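Local coordinates for xyloglucan-specific endo-beta-1,4-glucanase BoGH9A (Bacteroides ovatus, PDB 6DHT), which cleaves internal beta-1,4-glucosidic linkages in the backbone of xyloglucan, releasing xyloglucan oligosaccharides, at residues Tyr237-Pro243 / Gln256-Gln262; Ala150-Arg154 / Gln229-Asp233; Phe271-Ala276 / Ala299-Tyr304. All coordinates share one frame; numbering follows the deposited sequence.

Contact 1 of 3, residues Tyr237-Pro243 / Gln256-Gln262; sequences YHKLTTP and QQRYVVQ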
loop_
_atom_site.group_PDB
_atom_site.type_symbol
_atom_site.label_atom_id
_atom_site.label_comp_id
_atom_site.label_asym_id
_atom_site.label_seq_id
_atom_site.Cartn_x
_atom_site.Cartn_y
_atom_site.Cartn_z
ATOM N N TYR A 237 -0.391 22.414 -4.501
ATOM C CA TYR A 237 0.928 22.468 -3.877
ATOM C C TYR A 237 1.427 21.045 -3.701
ATOM O O TYR A 237 0.643 20.158 -3.359
ATOM C CB TYR A 237 0.838 23.192 -2.522
ATOM C CG TYR A 237 0.178 24.558 -2.621
ATOM C CD1 TYR A 237 0.776 25.585 -3.341
ATOM C CD2 TYR A 237 -1.008 24.817 -1.985
ATOM C CE1 TYR A 237 0.177 26.826 -3.433
ATOM C CE2 TYR A 237 -1.618 26.046 -2.074
ATOM C CZ TYR A 237 -1.019 27.042 -2.801
ATOM O OH TYR A 237 -1.652 28.258 -2.870
ATOM N N HIS A 238 2.710 20.819 -3.953
ATOM C CA HIS A 238 3.282 19.467 -3.957
ATOM C C HIS A 238 3.173 18.797 -2.595
ATOM O O HIS A 238 2.823 17.613 -2.506
ATOM C CB HIS A 238 4.734 19.536 -4.420
ATOM C CG HIS A 238 5.353 18.217 -4.772
ATOM N ND1 HIS A 238 5.009 17.488 -5.895
ATOM C CD2 HIS A 238 6.335 17.516 -4.166
ATOM C CE1 HIS A 238 5.752 16.403 -5.962
ATOM N NE2 HIS A 238 6.564 16.389 -4.920
ATOM N N LYS A 239 3.500 19.522 -1.529
ATOM C CA LYS A 239 3.469 18.951 -0.187
ATOM C C LYS A 239 3.325 20.050 0.869
ATOM O O LYS A 239 3.494 21.254 0.575
ATOM C CB LYS A 239 4.717 18.120 0.066
ATOM C CG LYS A 239 6.021 18.923 -0.088
ATOM C CD LYS A 239 7.235 18.072 0.237
ATOM C CE LYS A 239 8.542 18.787 -0.112
ATOM N NZ LYS A 239 9.743 18.021 0.284
ATOM N N LEU A 240 2.989 19.627 2.085
ATOM C CA LEU A 240 2.943 20.478 3.258
ATOM C C LEU A 240 4.020 19.947 4.176
ATOM O O LEU A 240 4.010 18.774 4.549
ATOM C CB LEU A 240 1.559 20.446 3.890
ATOM C CG LEU A 240 1.266 21.433 5.028
ATOM C CD1 LEU A 240 -0.221 21.555 5.251
ATOM C CD2 LEU A 240 1.930 20.979 6.316
ATOM N N THR A 241 4.999 20.791 4.509
ATOM C CA THR A 241 6.231 20.303 5.105
ATOM C C THR A 241 6.905 21.342 5.999
ATOM O O THR A 241 6.655 22.548 5.891
ATOM C CB THR A 241 7.227 19.879 3.981
ATOM O OG1 THR A 241 8.395 19.270 4.519
ATOM C CG2 THR A 241 7.598 21.083 3.085
ATOM N N THR A 242 7.745 20.845 6.891
ATOM C CA THR A 242 8.716 21.690 7.585
ATOM C C THR A 242 9.926 21.779 6.677
ATOM O O THR A 242 10.076 21.005 5.743
ATOM C CB THR A 242 9.097 21.053 8.912
ATOM O OG1 THR A 242 9.430 19.683 8.704
ATOM C CG2 THR A 242 7.966 21.144 9.901
ATOM N N PRO A 243 10.834 22.736 6.936
ATOM C CA PRO A 243 12.020 22.776 6.072
ATOM C C PRO A 243 12.942 21.569 6.228
ATOM O O PRO A 243 13.529 21.089 5.248
ATOM C CB PRO A 243 12.734 24.055 6.544
ATOM C CG PRO A 243 11.628 24.910 7.028
ATOM C CD PRO A 243 10.673 23.968 7.717
ATOM N N GLN A 256 9.006 23.289 14.353
ATOM C CA GLN A 256 9.312 23.914 13.067
ATOM C C GLN A 256 8.080 24.491 12.379
ATOM O O GLN A 256 6.964 23.991 12.537
ATOM C CB GLN A 256 9.991 22.936 12.120
ATOM C CG GLN A 256 11.435 22.669 12.391
ATOM C CD GLN A 256 12.070 21.862 11.275
ATOM O OE1 GLN A 256 12.312 22.373 10.178
ATOM N NE2 GLN A 256 12.285 20.577 11.528
ATOM N N GLN A 257 8.290 25.541 11.598
ATOM C CA GLN A 257 7.209 26.163 10.851
ATOM C C GLN A 257 6.792 25.249 9.691
ATOM O O GLN A 257 7.643 24.602 9.075
ATOM C CB GLN A 257 7.655 27.546 10.332
ATOM C CG GLN A 257 6.678 28.255 9.403
ATOM C CD GLN A 257 5.355 28.602 10.075
ATOM O OE1 GLN A 257 4.293 28.117 9.665
ATOM N NE2 GLN A 257 5.409 29.456 11.100
ATOM N N ARG A 258 5.491 25.232 9.407
ATOM C CA ARG A 258 4.915 24.423 8.322
ATOM C C ARG A 258 4.644 25.273 7.084
ATOM O O ARG A 258 4.109 26.384 7.189
ATOM C CB ARG A 258 3.616 23.752 8.801
ATOM C CG ARG A 258 3.801 22.818 9.994
ATOM C CD ARG A 258 4.303 21.451 9.583
ATOM N NE ARG A 258 3.206 20.503 9.386
ATOM C CZ ARG A 258 3.383 19.185 9.274
ATOM N NH1 ARG A 258 4.589 18.645 9.282
ATOM N NH2 ARG A 258 2.326 18.403 9.115
ATOM N N TYR A 259 5.019 24.743 5.921
ATOM C CA TYR A 259 4.872 25.435 4.641
ATOM C C TYR A 259 4.149 24.578 3.617
ATOM O O TYR A 259 4.244 23.358 3.679
ATOM C CB TYR A 259 6.235 25.758 4.027
ATOM C CG TYR A 259 7.099 26.715 4.818
ATOM C CD1 TYR A 259 7.926 26.254 5.819
ATOM C CD2 TYR A 259 7.103 28.070 4.529
ATOM C CE1 TYR A 259 8.727 27.117 6.542
ATOM C CE2 TYR A 259 7.909 28.948 5.245
ATOM C CZ TYR A 259 8.711 28.461 6.252
ATOM O OH TYR A 259 9.518 29.311 6.979
ATOM N N VAL A 260 3.448 25.212 2.686
ATOM C CA VAL A 260 3.096 24.564 1.418
ATOM C C VAL A 260 4.061 25.083 0.364
ATOM O O VAL A 260 4.421 26.271 0.352
ATOM C CB VAL A 260 1.611 24.747 0.984
ATOM C CG1 VAL A 260 0.659 24.116 2.007
ATOM C CG2 VAL A 260 1.272 26.205 0.763
ATOM N N VAL A 261 4.533 24.184 -0.481
ATOM C CA VAL A 261 5.528 24.512 -1.481
ATOM C C VAL A 261 4.996 24.406 -2.915
ATOM O O VAL A 261 3.805 24.120 -3.144
ATOM C CB VAL A 261 6.763 23.646 -1.288
ATOM C CG1 VAL A 261 7.329 23.857 0.112
ATOM C CG2 VAL A 261 6.415 22.170 -1.491
ATOM N N GLN A 262 5.914 24.659 -3.850
ATOM C CA GLN A 262 5.679 24.719 -5.291
ATOM C C GLN A 262 4.604 23.768 -5.817
ATOM O O GLN A 262 4.640 22.569 -5.545
ATOM C CB GLN A 262 6.989 24.400 -6.012
ATOM C CG GLN A 262 6.956 24.563 -7.528
ATOM C CD GLN A 262 7.886 23.588 -8.253
ATOM O OE1 GLN A 262 9.107 23.629 -8.088
ATOM N NE2 GLN A 262 7.301 22.688 -9.054
#

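Contact 2 of 3, residues Ala150-Arg154 / Gln229-Asp233; sequences ASPDR and QDPED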
loop_
_atom_site.group_PDB
_atom_site.type_symbol
_atom_site.label_atom_id
_atom_site.label_comp_id
_atom_site.label_asym_id
_atom_site.label_seq_id
_atom_site.Cartn_x
_atom_site.Cartn_y
_atom_site.Cartn_z
ATOM N N ALA A 150 4.182 30.965 -4.093
ATOM C CA ALA A 150 3.481 32.248 -4.148
ATOM C C ALA A 150 2.645 32.435 -5.406
ATOM O O ALA A 150 3.027 32.001 -6.492
ATOM C CB ALA A 150 4.476 33.387 -4.031
ATOM N N SER A 151 1.504 33.093 -5.240
ATOM C CA SER A 151 0.649 33.476 -6.360
ATOM C C SER A 151 0.186 34.931 -6.154
ATOM O O SER A 151 0.389 35.488 -5.072
ATOM C CB SER A 151 -0.537 32.513 -6.457
ATOM O OG SER A 151 -1.410 32.651 -5.350
ATOM N N PRO A 152 -0.418 35.555 -7.184
ATOM C CA PRO A 152 -0.834 36.962 -7.069
ATOM C C PRO A 152 -1.578 37.280 -5.782
ATOM O O PRO A 152 -1.195 38.207 -5.067
ATOM C CB PRO A 152 -1.768 37.138 -8.265
ATOM C CG PRO A 152 -1.195 36.252 -9.290
ATOM C CD PRO A 152 -0.689 35.032 -8.535
ATOM N N ASP A 153 -2.614 36.506 -5.485
ATOM C CA ASP A 153 -3.419 36.735 -4.296
ATOM C C ASP A 153 -2.831 36.083 -3.044
ATOM O O ASP A 153 -3.389 36.232 -1.955
ATOM C CB ASP A 153 -4.845 36.227 -4.524
ATOM C CG ASP A 153 -5.540 36.938 -5.673
ATOM O OD1 ASP A 153 -5.026 37.985 -6.131
ATOM O OD2 ASP A 153 -6.605 36.456 -6.110
ATOM N N ARG A 154 -1.717 35.363 -3.205
ATOM C CA ARG A 154 -1.068 34.664 -2.094
ATOM C C ARG A 154 0.437 34.861 -2.152
ATOM O O ARG A 154 1.170 33.991 -2.609
ATOM C CB ARG A 154 -1.387 33.162 -2.117
ATOM C CG ARG A 154 -2.812 32.837 -1.746
ATOM C CD ARG A 154 -3.101 31.337 -1.792
ATOM N NE ARG A 154 -4.392 31.058 -1.176
ATOM C CZ ARG A 154 -4.870 29.841 -0.942
ATOM N NH1 ARG A 154 -4.159 28.773 -1.274
ATOM N NH2 ARG A 154 -6.055 29.706 -0.369
ATOM N N GLN A 229 -5.313 22.914 -2.958
ATOM C CA GLN A 229 -5.602 23.491 -4.263
ATOM C C GLN A 229 -5.783 25.008 -4.148
ATOM O O GLN A 229 -6.583 25.464 -3.345
ATOM C CB GLN A 229 -6.872 22.870 -4.842
ATOM C CG GLN A 229 -7.165 23.348 -6.256
ATOM C CD GLN A 229 -8.253 22.556 -6.935
ATOM O OE1 GLN A 229 -9.307 22.319 -6.366
ATOM N NE2 GLN A 229 -8.014 22.202 -8.180
ATOM N N ASP A 230 -5.037 25.748 -4.962
ATOM C CA ASP A 230 -5.156 27.210 -5.028
ATOM C C ASP A 230 -6.525 27.517 -5.632
ATOM O O ASP A 230 -6.808 27.072 -6.740
ATOM C CB ASP A 230 -4.027 27.751 -5.899
ATOM C CG ASP A 230 -4.041 29.278 -6.023
ATOM O OD1 ASP A 230 -5.108 29.899 -5.843
ATOM O OD2 ASP A 230 -2.961 29.841 -6.315
ATOM N N PRO A 231 -7.387 28.256 -4.903
ATOM C CA PRO A 231 -8.758 28.483 -5.373
ATOM C C PRO A 231 -8.845 29.332 -6.632
ATOM O O PRO A 231 -9.918 29.403 -7.217
ATOM C CB PRO A 231 -9.418 29.216 -4.204
ATOM C CG PRO A 231 -8.291 29.869 -3.490
ATOM C CD PRO A 231 -7.129 28.950 -3.628
ATOM N N GLU A 232 -7.737 29.937 -7.049
ATOM C CA GLU A 232 -7.728 30.702 -8.288
ATOM C C GLU A 232 -7.371 29.812 -9.468
ATOM O O GLU A 232 -8.263 29.375 -10.199
ATOM C CB GLU A 232 -6.773 31.893 -8.186
ATOM C CG GLU A 232 -7.181 32.912 -7.128
ATOM C CD GLU A 232 -8.604 33.423 -7.316
ATOM O OE1 GLU A 232 -8.933 33.874 -8.433
ATOM O OE2 GLU A 232 -9.396 33.362 -6.347
ATOM N N ASP A 233 -6.090 29.510 -9.643
ATOM C CA ASP A 233 -5.649 28.834 -10.863
ATOM C C ASP A 233 -5.865 27.313 -10.883
ATOM O O ASP A 233 -5.635 26.679 -11.911
ATOM C CB ASP A 233 -4.185 29.149 -11.154
ATOM C CG ASP A 233 -3.234 28.521 -10.160
ATOM O OD1 ASP A 233 -3.696 27.917 -9.164
ATOM O OD2 ASP A 233 -2.011 28.638 -10.380
HETATM O O HOH W 1 -4.452 32.367 -4.900
HETATM O O HOH W 2 -5.434 26.347 -0.987
#

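Contact 3 of 3, residues Phe271-Ala276 / Ala299-Tyr304; sequences FAAVMA and AAEKAY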
loop_
_atom_site.group_PDB
_atom_site.type_symbol
_atom_site.label_atom_id
_atom_site.label_comp_id
_atom_site.label_asym_id
_atom_site.label_seq_id
_atom_site.Cartn_x
_atom_site.Cartn_y
_atom_site.Cartn_z
ATOM N N PHE A 271 -4.011 14.469 -7.681
ATOM C CA PHE A 271 -5.183 15.095 -7.087
ATOM C C PHE A 271 -6.419 14.946 -8.005
ATOM O O PHE A 271 -7.506 14.560 -7.563
ATOM C CB PHE A 271 -4.873 16.594 -6.831
ATOM C CG PHE A 271 -6.020 17.404 -6.299
ATOM C CD1 PHE A 271 -6.981 17.856 -7.161
ATOM C CD2 PHE A 271 -6.105 17.768 -4.970
ATOM C CE1 PHE A 271 -8.032 18.641 -6.722
ATOM C CE2 PHE A 271 -7.153 18.544 -4.504
ATOM C CZ PHE A 271 -8.125 18.999 -5.387
ATOM N N ALA A 272 -6.250 15.258 -9.288
ATOM C CA ALA A 272 -7.366 15.193 -10.224
ATOM C C ALA A 272 -7.904 13.772 -10.326
ATOM O O ALA A 272 -9.103 13.558 -10.274
ATOM C CB ALA A 272 -6.942 15.711 -11.578
ATOM N N ALA A 273 -7.000 12.807 -10.436
ATOM C CA ALA A 273 -7.404 11.410 -10.605
ATOM C C ALA A 273 -8.170 10.930 -9.384
ATOM O O ALA A 273 -9.236 10.349 -9.499
ATOM C CB ALA A 273 -6.197 10.549 -10.843
ATOM N N VAL A 274 -7.605 11.147 -8.197
ATOM C CA VAL A 274 -8.233 10.635 -6.990
ATOM C C VAL A 274 -9.514 11.379 -6.654
ATOM O O VAL A 274 -10.446 10.809 -6.123
ATOM C CB VAL A 274 -7.228 10.591 -5.821
ATOM C CG1 VAL A 274 -7.043 11.932 -5.161
ATOM C CG2 VAL A 274 -7.642 9.550 -4.787
ATOM N N MET A 275 -9.585 12.655 -7.014
ATOM C CA MET A 275 -10.810 13.400 -6.756
ATOM C C MET A 275 -11.936 12.976 -7.721
ATOM O O MET A 275 -13.064 12.798 -7.293
ATOM C CB MET A 275 -10.532 14.913 -6.800
ATOM C CG MET A 275 -9.730 15.388 -5.598
ATOM S SD MET A 275 -10.672 15.216 -4.097
ATOM C CE MET A 275 -9.406 15.577 -2.888
ATOM N N ALA A 276 -11.583 12.758 -8.977
ATOM C CA ALA A 276 -12.549 12.232 -9.943
ATOM C C ALA A 276 -13.039 10.827 -9.516
ATOM O O ALA A 276 -14.243 10.538 -9.543
ATOM C CB ALA A 276 -11.930 12.200 -11.316
ATOM N N ALA A 299 -13.272 20.222 -8.412
ATOM C CA ALA A 299 -11.871 20.415 -8.075
ATOM C C ALA A 299 -10.949 19.648 -9.008
ATOM O O ALA A 299 -9.887 20.129 -9.410
ATOM C CB ALA A 299 -11.619 19.986 -6.640
ATOM N N ALA A 300 -11.355 18.418 -9.331
ATOM C CA ALA A 300 -10.580 17.582 -10.237
ATOM C C ALA A 300 -10.400 18.200 -11.615
ATOM O O ALA A 300 -9.307 18.186 -12.169
ATOM C CB ALA A 300 -11.257 16.214 -10.382
ATOM N N GLU A 301 -11.493 18.744 -12.154
ATOM C CA GLU A 301 -11.469 19.312 -13.497
ATOM C C GLU A 301 -10.591 20.566 -13.516
ATOM O O GLU A 301 -9.796 20.753 -14.431
ATOM C CB GLU A 301 -12.900 19.580 -14.001
ATOM C CG GLU A 301 -13.709 18.282 -14.188
ATOM C CD GLU A 301 -14.921 18.413 -15.091
ATOM O OE1 GLU A 301 -16.041 18.561 -14.564
ATOM O OE2 GLU A 301 -14.754 18.326 -16.326
ATOM N N LYS A 302 -10.647 21.353 -12.445
ATOM C CA LYS A 302 -9.783 22.526 -12.336
ATOM C C LYS A 302 -8.304 22.121 -12.206
ATOM O O LYS A 302 -7.422 22.750 -12.777
ATOM C CB LYS A 302 -10.188 23.404 -11.145
ATOM C CG LYS A 302 -11.459 24.226 -11.355
ATOM C CD LYS A 302 -11.557 25.393 -10.376
ATOM C CE LYS A 302 -10.532 26.496 -10.693
ATOM N NZ LYS A 302 -10.582 27.628 -9.721
ATOM N N ALA A 303 -8.014 21.059 -11.458
ATOM C CA ALA A 303 -6.635 20.617 -11.334
ATOM C C ALA A 303 -6.087 20.062 -12.643
ATOM O O ALA A 303 -4.943 20.302 -13.003
ATOM C CB ALA A 303 -6.511 19.556 -10.229
ATOM N N TYR A 304 -6.907 19.296 -13.359
ATOM C CA TYR A 304 -6.467 18.756 -14.624
ATOM C C TYR A 304 -6.188 19.899 -15.615
ATOM O O TYR A 304 -5.183 19.879 -16.329
ATOM C CB TYR A 304 -7.532 17.788 -15.160
ATOM C CG TYR A 304 -7.104 17.042 -16.391
ATOM C CD1 TYR A 304 -7.355 17.555 -17.655
ATOM C CD2 TYR A 304 -6.467 15.812 -16.296
ATOM C CE1 TYR A 304 -6.960 16.888 -18.779
ATOM C CE2 TYR A 304 -6.068 15.131 -17.423
ATOM C CZ TYR A 304 -6.324 15.674 -18.665
ATOM O OH TYR A 304 -5.929 15.007 -19.794
#

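Contact 1 of 3, residues Tyr237-Pro243 / Gln256-Gln262
With CG of Tyr237 anti to its own carbonyl carbon (chi1 -53°) and CG2 of Val260 between the valine's own backbone N and carbonyl carbon, the valine methyl comes to sit over the tyrosine ring. CG2 of Val260 lies 3.9 Å from the centroid of the Tyr237 ring and 13° off the normal, a CH-pi contact, while Val261 O lies near the ring plane at an edge. Cutting Tyr237 back to an alanine would probably leave Val260 CG2 without its aromatic floor and Arg154 NH1 without the phenol oxygen it bonds. Next along the same face, Leu240 pairs with Val260 and rests CD2 on a face of the Arg258 guanidinium, 3.4 Å from NE. The arginine chain, bent at chi2 and chi3, leads on to a salt bridge with Asp140. Tyr259, on the opposite face with Thr241, meets Pro243 CG through CE1 at 3.7 Å. The shortest backbone bonds are at the hydrogen-bonded pair, Thr241 N to Tyr259 O (2.8 Å) and Tyr259 N to Thr241 O (2.7 Å). Val261 N to Lys239 O (3.3 Å) and His238 N to Gln262 O (3.1 Å) carry the join beyond it. Strands 239-241 and 259-260 thus form an antiparallel pair inside a small mixed sheet, flanked by strands 174-175 and 143-145, within the family 9 glycoside hydrolase domain.

Contact 2 of 3, residues Ala150-Arg154 / Gln229-Asp233
Pro231 sets its CD over one face of the Arg154 guanidinium, and this is the close-packed part of the contact. CD of Pro231 is 3.5 Å from Arg154 NH2 and stands off centre, toward the rim of the flat group. The arginine chain is extended from CG to NE, which carries the charge across from the 150-154 turn to the proline. NH1 is then used at the guanidinium edge, where a water lying in the plane takes its N-H at 2.8 Å and can pass a proton on to Gln229 O, though other acceptors compete for it; Tyr237 OH is a further partner of NH1. Between the two loops a second water donates to Asp230 OD1 at 2.7 Å and also bonds Ser151 OG at 3.1 Å, so the serine and the aspartate are joined through solvent. The other carboxylate oxygen of Asp230, OD2, is held by a salt bridge to Lys263. The outer side is looser. There Asp153 and Glu232 cross at about a right angle, with Asp153 OD2 touching Glu232 CG at 3.7 Å. Its distance to Glu232 OE2 is 4.2 Å, close enough that the two like charges would probably disfavour each other, although both residues are exposed and water should screen them. In the loop after strand 143-145, Ser151 and Arg154 bond N to O in both directions, closing a type I beta turn. In the loop after helix 213-226, Asp230 OD1 accepts from the backbone N of Glu232, two residues on, at 2.9 Å and from 37° above the carboxylate plane, making an Asx turn.

Contact 3 of 3, residues Phe271-Ala276 / Ala299-Tyr304
Ala299 O is gripped from two directions while Phe271 comes up to it from the facing helix: Ala303 N bonds it at 2.9 Å within the helix, and Gln229 NE2 adds a second bond from outside. Phe271 CE1 approaches this oxygen at 3.6 Å, near the plane of the ring and at its edge. The phenylalanine gets there because its CG stands anti to the backbone N (chi1 176°), which swings the ring toward the other helix, and there CD1 touches Ala303 CB at 3.5 Å. CE1 and CZ also meet the methyl of Ala299, and one ring face is covered by CG of Met275 from the next turn of the same helix, 3.8 Å above the plane and over the centre. The ring is therefore bounded by neighbours at an edge and on a face. Beside it the backbones come very close, with the CA atoms of Ala272 and Ala300 only 4.0 Å apart. Each of these alanines presses its methyl on the other's carbonyl: Ala300 CB lies 3.4 Å from Ala272 O, and Ala272 CB lies 3.5 Å from Ala300 O. Ala300 CB also touches the CB atoms of Met275 and Ala276. With such small side chains at the crossing, the axes of the two segments approach to 8.0 Å at 159°. Beyond the pair, helix 213-226 packs on Met275, and helix 339-353 packs on Ala276 and Tyr304. The result is a tight, alanine-lined antiparallel hairpin of consecutive helices, 265-281 and 292-309, as expected of the (alpha/alpha)6 barrel of this glycoside hydrolase family.

Contact 2 joins the other two. Its Arg154 NH1 meets Tyr237 OH of contact 1 at 3.0 Å, a probable hydrogen bond. It also reaches contact 3: its Glu232 O and Gln229 NE2 make probable hydrogen bonds to Lys302 NZ (2.9 Å) and Ala299 O (3.1 Å) of contact 3, respectively. Contacts 1 and 3 do not touch directly: their nearest atoms are about 7 Å apart, although strand 259-260 runs on in the chain to helix 265-281. Contact 1 is the one near the catalytic centre, with the side chain of Thr241 about 6 Å from that of Asp171, the predicted nucleophile; contacts 2 and 3 lie away from the catalytic and metal sites.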